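PDB 1VE0: YjbQ family protein from Sulfolobus tokodaii, which is of unknown function but binds zinc and belongs to the UPF0047 (YjbQ) family, assembling as three copies of one chain. Local coordinates for residues A[53-56]-A[57-61]; A[61-64]-A[65-68]; A[73-76]-A[77-80]; A[100-104]-A[105-109]. All blocks are in the same frame, centred on the assembly; numbering follows the deposited sequence.

Contact 1. Residues A[53-56]-A[57-61]; sequences AESG and LMKDF
The carboxylate of E54 caps the first turn of helix 55-68, an N-cap built from one side chain and two consecutive backbone amides. OE1 of E54 accepts from the N of G56 at 2.8 Å, nearly straight at 170°, and OE2 of E54 takes the N of L57 at 3.0 Å along a more bent path. Both amides meet their oxygens from above the carboxylate plane rather than within it. The side chain folds back over the helix start because CG stands anti to the backbone N (chi1 -178°) and the chain then bends at chi2. Behind the cap the backbone closes its first turns: the N of M58 bonds to the O of E54 at 2.9 Å, and the O of G56 accepts from the N of both K59 and D60. D60 N reaches that oxygen in the carbonyl plane, whereas K59 N comes from above it. Beside the cap, SE of the selenomethionine M58 rests 4.0 Å from CB of A53, its chain bent at chi2 and chi3, and M58 also packs on I115 of strand 113-118. OE2 of E54 has a second partner, ND1 of H77 of the second subunit, and a bound zinc ion lies about 5 Å from the side chain of L57. D60 likewise turns its carboxylate to the backbone amides of E76 and H77 of that subunit. The cap thus forms part of a subunit interface at a metal site, with the helix start probably stabilising the negative charge of E54. At the exposed K59, NZ ends 3.9 Å from OG of S55.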
ATOM      1  N   ALA A  53      14.515 -10.107  -3.923  1.00 20.38           N
ATOM      2  CA  ALA A  53      15.489 -10.133  -2.847  1.00 21.97           C
ATOM      3  C   ALA A  53      16.913 -10.328  -3.364  1.00 25.38           C
ATOM      4  O   ALA A  53      17.695 -11.069  -2.770  1.00 26.44           O
ATOM      5  CB  ALA A  53      15.138 -11.233  -1.860  1.00 20.59           C
ATOM      6  N   GLU A  54      17.254  -9.682  -4.472  1.00 26.79           N
ATOM      7  CA  GLU A  54      18.612  -9.808  -4.979  1.00 27.67           C
ATOM      8  C   GLU A  54      19.526  -9.077  -3.989  1.00 27.90           C
ATOM      9  O   GLU A  54      19.139  -8.064  -3.397  1.00 26.69           O
ATOM     10  CB  GLU A  54      18.734  -9.199  -6.378  1.00 26.31           C
ATOM     11  CG  GLU A  54      20.130  -9.359  -6.979  1.00 28.14           C
ATOM     12  CD  GLU A  54      21.018  -8.157  -6.725  1.00 29.15           C
ATOM     13  OE1 GLU A  54      22.243  -8.347  -6.542  1.00 29.96           O
ATOM     14  OE2 GLU A  54      20.493  -7.020  -6.726  1.00 26.89           O
ATOM     15  N   SER A  55      20.733  -9.598  -3.801  1.00 28.26           N
ATOM     16  CA  SER A  55      21.681  -9.009  -2.861  1.00 28.91           C
ATOM     17  C   SER A  55      21.843  -7.488  -2.906  1.00 28.24           C
ATOM     18  O   SER A  55      21.723  -6.819  -1.876  1.00 27.56           O
ATOM     19  CB  SER A  55      23.056  -9.653  -3.033  1.00 31.85           C
ATOM     20  OG  SER A  55      23.984  -9.013  -2.182  1.00 36.99           O
ATOM     21  N   GLY A  56      22.127  -6.943  -4.086  1.00 27.52           N
ATOM     22  CA  GLY A  56      22.314  -5.507  -4.205  1.00 26.30           C
ATOM     23  C   GLY A  56      21.054  -4.722  -3.894  1.00 27.16           C
ATOM     24  O   GLY A  56      21.080  -3.721  -3.171  1.00 25.87           O
ATOM     25  N   LEU A  57      19.940  -5.199  -4.440  1.00 26.16           N
ATOM     26  CA  LEU A  57      18.643  -4.564  -4.256  1.00 27.02           C
ATOM     27  C   LEU A  57      18.258  -4.539  -2.769  1.00 25.71           C
ATOM     28  O   LEU A  57      17.669  -3.577  -2.291  1.00 27.28           O
ATOM     29  CB  LEU A  57      17.613  -5.329  -5.089  1.00 27.07           C
ATOM     30  CG  LEU A  57      16.409  -4.624  -5.697  1.00 28.97           C
ATOM     31  CD1 LEU A  57      16.834  -3.382  -6.474  1.00 27.39           C
ATOM     32  CD2 LEU A  57      15.687  -5.619  -6.608  1.00 27.54           C
HETATM   33  N   MSE A  58      18.609  -5.585  -2.031  1.00 27.28           N
HETATM   34  CA  MSE A  58      18.285  -5.625  -0.611  1.00 27.60           C
HETATM   35  C   MSE A  58      18.952  -4.447   0.098  1.00 29.18           C
HETATM   36  O   MSE A  58      18.461  -3.974   1.121  1.00 29.58           O
HETATM   37  CB  MSE A  58      18.717  -6.960  -0.005  1.00 26.92           C
HETATM   38  CG  MSE A  58      17.834  -8.125  -0.426  1.00 26.27           C
HETATM   39 SE   MSE A  58      15.990  -7.919   0.230  1.00 32.57          SE
HETATM   40  CE  MSE A  58      16.231  -8.891   1.901  1.00 24.47           C
ATOM     41  N   LYS A  59      20.064  -3.965  -0.457  1.00 28.04           N
ATOM     42  CA  LYS A  59      20.755  -2.809   0.103  1.00 28.47           C
ATOM     43  C   LYS A  59      20.086  -1.530  -0.428  1.00 26.48           C
ATOM     44  O   LYS A  59      19.839  -0.588   0.323  1.00 25.95           O
ATOM     45  CB  LYS A  59      22.233  -2.799  -0.305  1.00 29.46           C
ATOM     46  CG  LYS A  59      23.103  -3.885   0.309  1.00 34.15           C
ATOM     47  CD  LYS A  59      24.547  -3.653  -0.121  1.00 35.77           C
ATOM     48  CE  LYS A  59      25.519  -4.648   0.485  1.00 39.97           C
ATOM     49  NZ  LYS A  59      25.456  -5.977  -0.171  1.00 42.51           N
ATOM     50  N   ASP A  60      19.811  -1.508  -1.733  1.00 25.31           N
ATOM     51  CA  ASP A  60      19.165  -0.367  -2.389  1.00 25.09           C
ATOM     52  C   ASP A  60      17.870   0.098  -1.700  1.00 23.66           C
ATOM     53  O   ASP A  60      17.647   1.302  -1.545  1.00 23.78           O
ATOM     54  CB  ASP A  60      18.834  -0.712  -3.849  1.00 25.26           C
ATOM     55  CG  ASP A  60      20.072  -0.854  -4.725  1.00 28.25           C
ATOM     56  OD1 ASP A  60      19.986  -1.558  -5.762  1.00 26.67           O
ATOM     57  OD2 ASP A  60      21.120  -0.257  -4.388  1.00 29.32           O
ATOM     58  N   PHE A  61      17.008  -0.839  -1.303  1.00 22.74           N
ATOM     59  CA  PHE A  61      15.752  -0.447  -0.660  1.00 23.00           C
ATOM     60  C   PHE A  61      16.034   0.430   0.558  1.00 22.43           C
ATOM     61  O   PHE A  61      15.382   1.455   0.759  1.00 21.20           O
ATOM     62  CB  PHE A  61      14.927  -1.669  -0.206  1.00 22.28           C
ATOM     63  CG  PHE A  61      14.457  -2.549  -1.329  1.00 22.98           C
ATOM     64  CD1 PHE A  61      13.831  -2.004  -2.452  1.00 23.77           C
ATOM     65  CD2 PHE A  61      14.667  -3.926  -1.281  1.00 22.18           C
ATOM     66  CE1 PHE A  61      13.426  -2.816  -3.513  1.00 21.53           C
ATOM     67  CE2 PHE A  61      14.268  -4.744  -2.337  1.00 22.89           C
ATOM     68  CZ  PHE A  61      13.644  -4.186  -3.458  1.00 21.51           C
TER

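Contact 2. Residues A[61-64]-A[65-68]; sequences FLNW and AKKL
K67 lays its side chain across the indole of W64, a cation-pi pair spaced i to i+3 along the last turns of helix 55-68. NZ of K67 stands 4.1 Å from the centroid of the five-membered ring of W64, 14° off the ring normal. Closer in, CD of K67 sits over the six-membered ring in a CH-pi contact, 3.6 Å from its centroid, so methylene and ammonium share one face of the indole. The lysine chain is extended as far as CE and turns only at chi4 (61°), which places NZ above the five-membered ring while CD stays over the six-membered one. A water donates to the O of N63 at 2.7 Å and makes only a weak bond with NZ of K67. Around these groups the helical ladder is regular, each amide from A65 to L68 bonding to the carbonyl four residues earlier; the N of L68 meets the O of W64 at 2.9 Å. W64 is also held from outside: its NE1 donates to the O of E74 of the second subunit, and F75 of that subunit stacks with the indole. The buried indole therefore contributes to the trimer interface, while exposed K67 covers a face of it. N63 and K66 run side by side, pointing the same way, and K66 makes a cation-pi contact with F16. F61 packs on I115 and L117 of strand 113-118 and on A91 of the second subunit. Between N63 and K66 the closest side-chain approach brings OD1 of N63 to 3.5 Å from CE of K66.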
ATOM      1  N   PHE A  61      17.008  -0.839  -1.303  1.00 22.74           N
ATOM      2  CA  PHE A  61      15.752  -0.447  -0.660  1.00 23.00           C
ATOM      3  C   PHE A  61      16.034   0.430   0.558  1.00 22.43           C
ATOM      4  O   PHE A  61      15.382   1.455   0.759  1.00 21.20           O
ATOM      5  CB  PHE A  61      14.927  -1.669  -0.206  1.00 22.28           C
ATOM      6  CG  PHE A  61      14.457  -2.549  -1.329  1.00 22.98           C
ATOM      7  CD1 PHE A  61      13.831  -2.004  -2.452  1.00 23.77           C
ATOM      8  CD2 PHE A  61      14.667  -3.926  -1.281  1.00 22.18           C
ATOM      9  CE1 PHE A  61      13.426  -2.816  -3.513  1.00 21.53           C
ATOM     10  CE2 PHE A  61      14.268  -4.744  -2.337  1.00 22.89           C
ATOM     11  CZ  PHE A  61      13.644  -4.186  -3.458  1.00 21.51           C
ATOM     12  N   LEU A  62      17.010   0.012   1.359  1.00 22.35           N
ATOM     13  CA  LEU A  62      17.394   0.726   2.568  1.00 23.46           C
ATOM     14  C   LEU A  62      18.093   2.043   2.258  1.00 24.20           C
ATOM     15  O   LEU A  62      17.752   3.079   2.826  1.00 24.36           O
ATOM     16  CB  LEU A  62      18.301  -0.161   3.424  1.00 23.72           C
ATOM     17  CG  LEU A  62      17.661  -1.513   3.745  1.00 21.27           C
ATOM     18  CD1 LEU A  62      18.654  -2.384   4.498  1.00 20.00           C
ATOM     19  CD2 LEU A  62      16.393  -1.284   4.560  1.00 21.38           C
ATOM     20  N   ASN A  63      19.062   2.010   1.350  1.00 24.18           N
ATOM     21  CA  ASN A  63      19.778   3.229   0.992  1.00 25.25           C
ATOM     22  C   ASN A  63      18.891   4.282   0.342  1.00 25.51           C
ATOM     23  O   ASN A  63      19.081   5.482   0.556  1.00 25.36           O
ATOM     24  CB  ASN A  63      20.969   2.905   0.082  1.00 26.98           C
ATOM     25  CG  ASN A  63      22.047   2.132   0.808  1.00 28.95           C
ATOM     26  OD1 ASN A  63      22.291   2.365   1.995  1.00 28.38           O
ATOM     27  ND2 ASN A  63      22.710   1.219   0.101  1.00 27.79           N
ATOM     28  N   TRP A  64      17.917   3.859  -0.453  1.00 26.10           N
ATOM     29  CA  TRP A  64      17.038   4.839  -1.069  1.00 25.39           C
ATOM     30  C   TRP A  64      16.005   5.326  -0.072  1.00 25.65           C
ATOM     31  O   TRP A  64      15.540   6.461  -0.147  1.00 25.48           O
ATOM     32  CB  TRP A  64      16.395   4.273  -2.331  1.00 25.70           C
ATOM     33  CG  TRP A  64      17.336   4.410  -3.470  1.00 26.13           C
ATOM     34  CD1 TRP A  64      18.321   3.537  -3.835  1.00 27.09           C
ATOM     35  CD2 TRP A  64      17.507   5.573  -4.287  1.00 27.45           C
ATOM     36  NE1 TRP A  64      19.104   4.091  -4.827  1.00 26.60           N
ATOM     37  CE2 TRP A  64      18.626   5.340  -5.119  1.00 26.24           C
ATOM     38  CE3 TRP A  64      16.826   6.795  -4.391  1.00 27.35           C
ATOM     39  CZ2 TRP A  64      19.080   6.285  -6.041  1.00 28.30           C
ATOM     40  CZ3 TRP A  64      17.277   7.734  -5.311  1.00 26.74           C
ATOM     41  CH2 TRP A  64      18.395   7.473  -6.123  1.00 27.19           C
ATOM     42  N   ALA A  65      15.659   4.471   0.883  1.00 26.43           N
ATOM     43  CA  ALA A  65      14.720   4.881   1.913  1.00 26.47           C
ATOM     44  C   ALA A  65      15.433   6.008   2.659  1.00 27.96           C
ATOM     45  O   ALA A  65      14.841   7.047   2.959  1.00 28.70           O
ATOM     46  CB  ALA A  65      14.433   3.723   2.855  1.00 25.85           C
ATOM     47  N   LYS A  66      16.715   5.799   2.945  1.00 28.78           N
ATOM     48  CA  LYS A  66      17.503   6.810   3.646  1.00 31.75           C
ATOM     49  C   LYS A  66      17.619   8.097   2.836  1.00 31.71           C
ATOM     50  O   LYS A  66      17.660   9.189   3.406  1.00 31.65           O
ATOM     51  CB  LYS A  66      18.909   6.283   3.970  1.00 31.96           C
ATOM     52  CG  LYS A  66      18.931   5.292   5.117  1.00 35.81           C
ATOM     53  CD  LYS A  66      20.334   5.075   5.682  1.00 35.99           C
ATOM     54  CE  LYS A  66      21.235   4.378   4.693  1.00 39.86           C
ATOM     55  NZ  LYS A  66      22.531   3.987   5.312  1.00 43.23           N
ATOM     56  N   LYS A  67      17.671   7.973   1.513  1.00 32.11           N
ATOM     57  CA  LYS A  67      17.786   9.149   0.654  1.00 32.49           C
ATOM     58  C   LYS A  67      16.492   9.951   0.645  1.00 31.36           C
ATOM     59  O   LYS A  67      16.510  11.180   0.641  1.00 30.99           O
ATOM     60  CB  LYS A  67      18.118   8.753  -0.787  1.00 35.23           C
ATOM     61  CG  LYS A  67      19.487   8.147  -1.007  1.00 39.45           C
ATOM     62  CD  LYS A  67      19.751   7.985  -2.507  1.00 41.74           C
ATOM     63  CE  LYS A  67      21.141   7.436  -2.785  1.00 43.27           C
ATOM     64  NZ  LYS A  67      21.339   6.095  -2.179  1.00 44.24           N
ATOM     65  N   LEU A  68      15.365   9.249   0.632  1.00 28.24           N
ATOM     66  CA  LEU A  68      14.068   9.906   0.604  1.00 26.24           C
ATOM     67  C   LEU A  68      13.718  10.572   1.925  1.00 24.65           C
ATOM     68  O   LEU A  68      13.187  11.682   1.948  1.00 23.55           O
ATOM     69  CB  LEU A  68      12.995   8.888   0.235  1.00 26.56           C
ATOM     70  CG  LEU A  68      13.234   8.222  -1.121  1.00 28.39           C
ATOM     71  CD1 LEU A  68      12.298   7.027  -1.290  1.00 27.79           C
ATOM     72  CD2 LEU A  68      13.006   9.259  -2.220  1.00 28.84           C
TER
HETATM   73  O   HOH W   1      21.539   6.298   1.289  1.00 34.22           O

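Contact 3. Residues A[73-76]-A[77-80]; sequences GEFE and HNII. With ZN (zinc ion), chain C.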
ATOM      1  N   GLY A  73      17.384  13.886   9.290  1.00 36.79           N
ATOM      2  CA  GLY A  73      16.470  14.954   8.938  1.00 35.84           C
ATOM      3  C   GLY A  73      15.770  15.570  10.131  1.00 35.23           C
ATOM      4  O   GLY A  73      15.920  15.111  11.266  1.00 35.95           O
ATOM      5  N   GLU A  74      14.997  16.614   9.864  1.00 35.58           N
ATOM      6  CA  GLU A  74      14.250  17.329  10.887  1.00 36.66           C
ATOM      7  C   GLU A  74      12.902  16.654  11.135  1.00 34.40           C
ATOM      8  O   GLU A  74      12.085  16.545  10.223  1.00 35.03           O
ATOM      9  CB  GLU A  74      14.042  18.780  10.442  1.00 39.64           C
ATOM     10  CG  GLU A  74      13.128  19.588  11.336  1.00 44.99           C
ATOM     11  CD  GLU A  74      12.917  21.005  10.826  1.00 48.97           C
ATOM     12  OE1 GLU A  74      12.113  21.745  11.439  1.00 50.38           O
ATOM     13  OE2 GLU A  74      13.556  21.378   9.815  1.00 51.36           O
ATOM     14  N   PHE A  75      12.686  16.196  12.368  1.00 31.97           N
ATOM     15  CA  PHE A  75      11.445  15.520  12.763  1.00 30.93           C
ATOM     16  C   PHE A  75      10.970  16.013  14.132  1.00 31.36           C
ATOM     17  O   PHE A  75      11.700  15.921  15.119  1.00 30.31           O
ATOM     18  CB  PHE A  75      11.665  14.002  12.843  1.00 28.87           C
ATOM     19  CG  PHE A  75      12.087  13.374  11.543  1.00 28.85           C
ATOM     20  CD1 PHE A  75      11.149  13.106  10.541  1.00 28.02           C
ATOM     21  CD2 PHE A  75      13.420  13.063  11.312  1.00 26.81           C
ATOM     22  CE1 PHE A  75      11.538  12.538   9.331  1.00 25.05           C
ATOM     23  CE2 PHE A  75      13.822  12.495  10.103  1.00 28.58           C
ATOM     24  CZ  PHE A  75      12.878  12.232   9.108  1.00 26.00           C
ATOM     25  N   GLU A  76       9.748  16.525  14.205  1.00 31.34           N
ATOM     26  CA  GLU A  76       9.237  17.000  15.483  1.00 32.38           C
ATOM     27  C   GLU A  76       9.115  15.856  16.476  1.00 31.46           C
ATOM     28  O   GLU A  76       9.169  16.055  17.697  1.00 28.92           O
ATOM     29  CB  GLU A  76       7.883  17.671  15.294  1.00 35.63           C
ATOM     30  CG  GLU A  76       7.965  18.919  14.444  1.00 42.43           C
ATOM     31  CD  GLU A  76       7.025  20.005  14.922  1.00 47.35           C
ATOM     32  OE1 GLU A  76       7.072  21.119  14.349  1.00 49.46           O
ATOM     33  OE2 GLU A  76       6.242  19.748  15.871  1.00 48.71           O
ATOM     34  N   HIS A  77       8.953  14.649  15.945  1.00 30.05           N
ATOM     35  CA  HIS A  77       8.825  13.469  16.783  1.00 30.46           C
ATOM     36  C   HIS A  77      10.100  13.196  17.566  1.00 30.60           C
ATOM     37  O   HIS A  77      10.049  12.689  18.688  1.00 29.74           O
ATOM     38  CB  HIS A  77       8.513  12.246  15.922  1.00 28.34           C
ATOM     39  CG  HIS A  77       8.424  10.972  16.696  1.00 24.94           C
ATOM     40  ND1 HIS A  77       7.402  10.709  17.581  1.00 26.31           N
ATOM     41  CD2 HIS A  77       9.241   9.891  16.731  1.00 25.26           C
ATOM     42  CE1 HIS A  77       7.590   9.522  18.128  1.00 26.19           C
ATOM     43  NE2 HIS A  77       8.699   9.005  17.629  1.00 27.98           N
ATOM     44  N   ASN A  78      11.241  13.537  16.973  1.00 32.17           N
ATOM     45  CA  ASN A  78      12.525  13.267  17.608  1.00 33.16           C
ATOM     46  C   ASN A  78      12.757  13.968  18.937  1.00 35.05           C
ATOM     47  O   ASN A  78      13.784  13.762  19.579  1.00 35.19           O
ATOM     48  CB  ASN A  78      13.666  13.529  16.616  1.00 32.47           C
ATOM     49  CG  ASN A  78      13.747  12.447  15.533  1.00 32.59           C
ATOM     50  OD1 ASN A  78      12.820  11.659  15.367  1.00 29.76           O
ATOM     51  ND2 ASN A  78      14.848  12.412  14.799  1.00 31.60           N
ATOM     52  N   ILE A  79      11.788  14.779  19.352  1.00 36.06           N
ATOM     53  CA  ILE A  79      11.848  15.459  20.642  1.00 37.61           C
ATOM     54  C   ILE A  79      11.595  14.369  21.683  1.00 38.64           C
ATOM     55  O   ILE A  79      12.080  14.436  22.810  1.00 40.01           O
ATOM     56  CB  ILE A  79      10.729  16.524  20.775  1.00 37.49           C
ATOM     57  CG1 ILE A  79      11.077  17.761  19.945  1.00 37.23           C
ATOM     58  CG2 ILE A  79      10.522  16.894  22.235  1.00 37.75           C
ATOM     59  CD1 ILE A  79       9.959  18.785  19.876  1.00 38.33           C
ATOM     60  N   ILE A  80      10.828  13.363  21.284  1.00 38.62           N
ATOM     61  CA  ILE A  80      10.480  12.249  22.158  1.00 40.50           C
ATOM     62  C   ILE A  80      11.326  11.001  21.929  1.00 40.02           C
ATOM     63  O   ILE A  80      11.712  10.329  22.877  1.00 40.06           O
ATOM     64  CB  ILE A  80       9.006  11.841  21.966  1.00 41.84           C
ATOM     65  CG1 ILE A  80       8.089  13.027  22.271  1.00 43.40           C
ATOM     66  CG2 ILE A  80       8.676  10.652  22.868  1.00 43.53           C
ATOM     67  CD1 ILE A  80       6.622  12.718  22.104  1.00 43.71           C
TER
HETATM   68 ZN    ZN C 136       8.828   6.845  17.687  0.80 51.16          ZN
HETATM   69  O   HOH W   2       7.541   6.106  19.205  0.80 44.94           O
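The chain passes from an extended run into a short 3-10 turn, where the N of N78 bonds to the O of F75 at 3.1 Å, from above the carbonyl plane, and the N of I79 makes a weak bond of 3.4 Å to the O of E76. N78 and F75 lie side by side and point the same way, their amide and ring planes 40° apart. OD1 of N78 comes 3.6 Å from CB of F75, while ND2 of N78 approaches CD2 of the ring obliquely at 3.8 Å. That OD1 also accepts from the N of G84, tying the turn to the start of helix 84-93, and F75 packs on H85 and V88 of the same helix. I79 lays CG1 along the O of E76 at 3.4 Å. H77 sends its ring away from the preceding residues, with CG anti to the backbone N (chi1 177°), and its NE2 binds the zinc ion at 2.2 Å. A water lies 2.1 Å from the same zinc and sits in the plane of the H77 ring at its edge; N83 and H87 of this chain complete the observed site. The other ring nitrogen, ND1, is bonded to OE2 of E54 of the third subunit. The imidazole is thereby gripped at both nitrogens, by metal on one side and carboxylate on the other, which fixes the rotation of its ring. Such a second-shell carboxylate would be expected to make NE2 a stronger zinc donor, and here it couples the metal site to the packing of the subunits.

Contact 4. Residues A[100-104]-A[105-109]; sequences PIIEG and KLDLG
Strands 96-102 and 105-106 form a tight antiparallel beta hairpin at the border of the five-stranded sheet, reversed by a type I' turn from I102 to K105. The turn residues E103 and G104 both have positive phi. I102 and K105 are the hydrogen-bonded pair that closes it: the N of I102 donates to the O of K105 at 2.9 Å in the carbonyl plane, and the N of K105 returns to the O of I102 at 3.0 Å from above the plane of the I102 carbonyl. I101 and L106 form the next, non-hydrogen-bonded pair, where CA of I101 makes a CA-H...O contact of 3.3 Å with the O of K105. Farther on, the N of D107 bonds to the O of P100 at 2.8 Å, almost straight at 170°. D107 crosses P100 at about a right angle, CB of D107 lying 3.5 Å from CG of the proline ring. It runs alongside I102, whose CG2 meets CB of D107 at 3.7 Å. With CG anti to its own N (chi1 -177°), the D107 carboxylate lies against both, OD2 of D107 3.7 Å from CG of P100; OD1 forms a salt bridge with K42 of the second subunit, and P100 packs on L128 of that subunit. On the other face of the hairpin, I101 and L106 both touch I29. D107 is itself the centre of an inverse gamma turn, where the chain leaves the short strand. The two-residue turn between paired strands is the classic type I' beta hairpin.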
ATOM      1  N   PRO A 100      -1.557 -13.495  -3.057  1.00 19.56           N
ATOM      2  CA  PRO A 100      -2.624 -14.469  -3.291  1.00 19.83           C
ATOM      3  C   PRO A 100      -2.122 -15.869  -2.969  1.00 21.42           C
ATOM      4  O   PRO A 100      -0.923 -16.129  -3.019  1.00 18.91           O
ATOM      5  CB  PRO A 100      -2.947 -14.292  -4.773  1.00 21.42           C
ATOM      6  CG  PRO A 100      -1.606 -13.851  -5.360  1.00 22.41           C
ATOM      7  CD  PRO A 100      -1.063 -12.899  -4.310  1.00 21.18           C
ATOM      8  N   ILE A 101      -3.055 -16.748  -2.627  1.00 20.79           N
ATOM      9  CA  ILE A 101      -2.752 -18.130  -2.313  1.00 23.97           C
ATOM     10  C   ILE A 101      -3.517 -18.967  -3.335  1.00 24.93           C
ATOM     11  O   ILE A 101      -4.696 -18.721  -3.574  1.00 26.93           O
ATOM     12  CB  ILE A 101      -3.259 -18.518  -0.902  1.00 22.65           C
ATOM     13  CG1 ILE A 101      -2.616 -17.622   0.156  1.00 22.98           C
ATOM     14  CG2 ILE A 101      -2.933 -19.986  -0.627  1.00 22.73           C
ATOM     15  CD1 ILE A 101      -3.164 -17.843   1.559  1.00 24.09           C
ATOM     16  N   ILE A 102      -2.849 -19.941  -3.940  1.00 25.43           N
ATOM     17  CA  ILE A 102      -3.509 -20.797  -4.913  1.00 26.93           C
ATOM     18  C   ILE A 102      -2.886 -22.190  -4.788  1.00 26.95           C
ATOM     19  O   ILE A 102      -1.673 -22.328  -4.654  1.00 25.17           O
ATOM     20  CB  ILE A 102      -3.350 -20.220  -6.354  1.00 27.78           C
ATOM     21  CG1 ILE A 102      -4.244 -20.984  -7.337  1.00 31.80           C
ATOM     22  CG2 ILE A 102      -1.908 -20.293  -6.806  1.00 29.62           C
ATOM     23  CD1 ILE A 102      -5.736 -20.821  -7.069  1.00 32.02           C
ATOM     24  N   GLU A 103      -3.724 -23.218  -4.774  1.00 30.18           N
ATOM     25  CA  GLU A 103      -3.227 -24.590  -4.654  1.00 32.46           C
ATOM     26  C   GLU A 103      -2.466 -24.760  -3.345  1.00 31.59           C
ATOM     27  O   GLU A 103      -1.536 -25.559  -3.269  1.00 33.15           O
ATOM     28  CB  GLU A 103      -2.287 -24.908  -5.825  1.00 36.67           C
ATOM     29  CG  GLU A 103      -2.959 -24.878  -7.175  1.00 42.70           C
ATOM     30  CD  GLU A 103      -4.014 -25.950  -7.286  1.00 48.14           C
ATOM     31  OE1 GLU A 103      -3.645 -27.147  -7.228  1.00 50.34           O
ATOM     32  OE2 GLU A 103      -5.210 -25.603  -7.416  1.00 52.13           O
ATOM     33  N   GLY A 104      -2.852 -23.994  -2.325  1.00 30.12           N
ATOM     34  CA  GLY A 104      -2.184 -24.071  -1.038  1.00 26.99           C
ATOM     35  C   GLY A 104      -0.812 -23.415  -0.960  1.00 26.57           C
ATOM     36  O   GLY A 104      -0.144 -23.512   0.077  1.00 27.36           O
ATOM     37  N   LYS A 105      -0.388 -22.744  -2.030  1.00 24.50           N
ATOM     38  CA  LYS A 105       0.921 -22.082  -2.069  1.00 24.19           C
ATOM     39  C   LYS A 105       0.849 -20.572  -2.357  1.00 23.03           C
ATOM     40  O   LYS A 105      -0.114 -20.086  -2.940  1.00 22.58           O
ATOM     41  CB  LYS A 105       1.804 -22.715  -3.153  1.00 25.87           C
ATOM     42  CG  LYS A 105       1.800 -24.229  -3.153  1.00 29.28           C
ATOM     43  CD  LYS A 105       2.834 -24.793  -4.120  1.00 34.97           C
ATOM     44  CE  LYS A 105       2.455 -24.551  -5.568  1.00 34.97           C
ATOM     45  NZ  LYS A 105       3.507 -25.062  -6.500  1.00 40.77           N
ATOM     46  N   LEU A 106       1.887 -19.840  -1.965  1.00 19.80           N
ATOM     47  CA  LEU A 106       1.940 -18.405  -2.241  1.00 20.89           C
ATOM     48  C   LEU A 106       2.053 -18.255  -3.763  1.00 21.34           C
ATOM     49  O   LEU A 106       2.922 -18.856  -4.386  1.00 21.13           O
ATOM     50  CB  LEU A 106       3.165 -17.780  -1.581  1.00 18.43           C
ATOM     51  CG  LEU A 106       3.197 -17.809  -0.052  1.00 20.27           C
ATOM     52  CD1 LEU A 106       4.514 -17.190   0.440  1.00 21.10           C
ATOM     53  CD2 LEU A 106       2.000 -17.038   0.492  1.00 16.86           C
ATOM     54  N   ASP A 107       1.184 -17.449  -4.354  1.00 21.48           N
ATOM     55  CA  ASP A 107       1.190 -17.235  -5.792  1.00 22.73           C
ATOM     56  C   ASP A 107       2.084 -16.028  -6.087  1.00 23.72           C
ATOM     57  O   ASP A 107       1.609 -14.891  -6.203  1.00 23.20           O
ATOM     58  CB  ASP A 107      -0.256 -17.006  -6.264  1.00 24.88           C
ATOM     59  CG  ASP A 107      -0.373 -16.852  -7.772  1.00 28.27           C
ATOM     60  OD1 ASP A 107       0.496 -17.369  -8.494  1.00 26.45           O
ATOM     61  OD2 ASP A 107      -1.357 -16.226  -8.234  1.00 31.14           O
ATOM     62  N   LEU A 108       3.384 -16.297  -6.206  1.00 21.84           N
ATOM     63  CA  LEU A 108       4.395 -15.273  -6.447  1.00 22.50           C
ATOM     64  C   LEU A 108       4.979 -15.295  -7.853  1.00 22.91           C
ATOM     65  O   LEU A 108       5.120 -16.356  -8.462  1.00 22.09           O
ATOM     66  CB  LEU A 108       5.543 -15.446  -5.436  1.00 23.71           C
ATOM     67  CG  LEU A 108       5.129 -15.278  -3.970  1.00 22.26           C
ATOM     68  CD1 LEU A 108       6.156 -15.906  -3.015  1.00 23.64           C
ATOM     69  CD2 LEU A 108       4.950 -13.803  -3.702  1.00 21.12           C
ATOM     70  N   GLY A 109       5.331 -14.109  -8.350  1.00 23.37           N
ATOM     71  CA  GLY A 109       5.939 -13.994  -9.664  1.00 22.04           C
ATOM     72  C   GLY A 109       7.359 -14.520  -9.600  1.00 22.46           C
ATOM     73  O   GLY A 109       7.882 -14.789  -8.514  1.00 20.43           O
TER

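Contacts 1 and 2 share F61 and follow one another along helix 55-68, the first at its capped start and the second over its last turns. Contact 3 lies in the loop beyond that helix, its centre about 28 Å from that of contact 1 within the chain, yet residues of these three regions meet between subunits of the trimer. Contact 4, about 41 Å from contact 3 between centres, is a sheet-edge hairpin away from the zinc, though it too touches the second subunit. All four mix buried and exposed residues. Their chemistry differs accordingly: amide capping in contact 1, cation-pi packing in contact 2, metal coordination in contact 3 and strand pairing in contact 4.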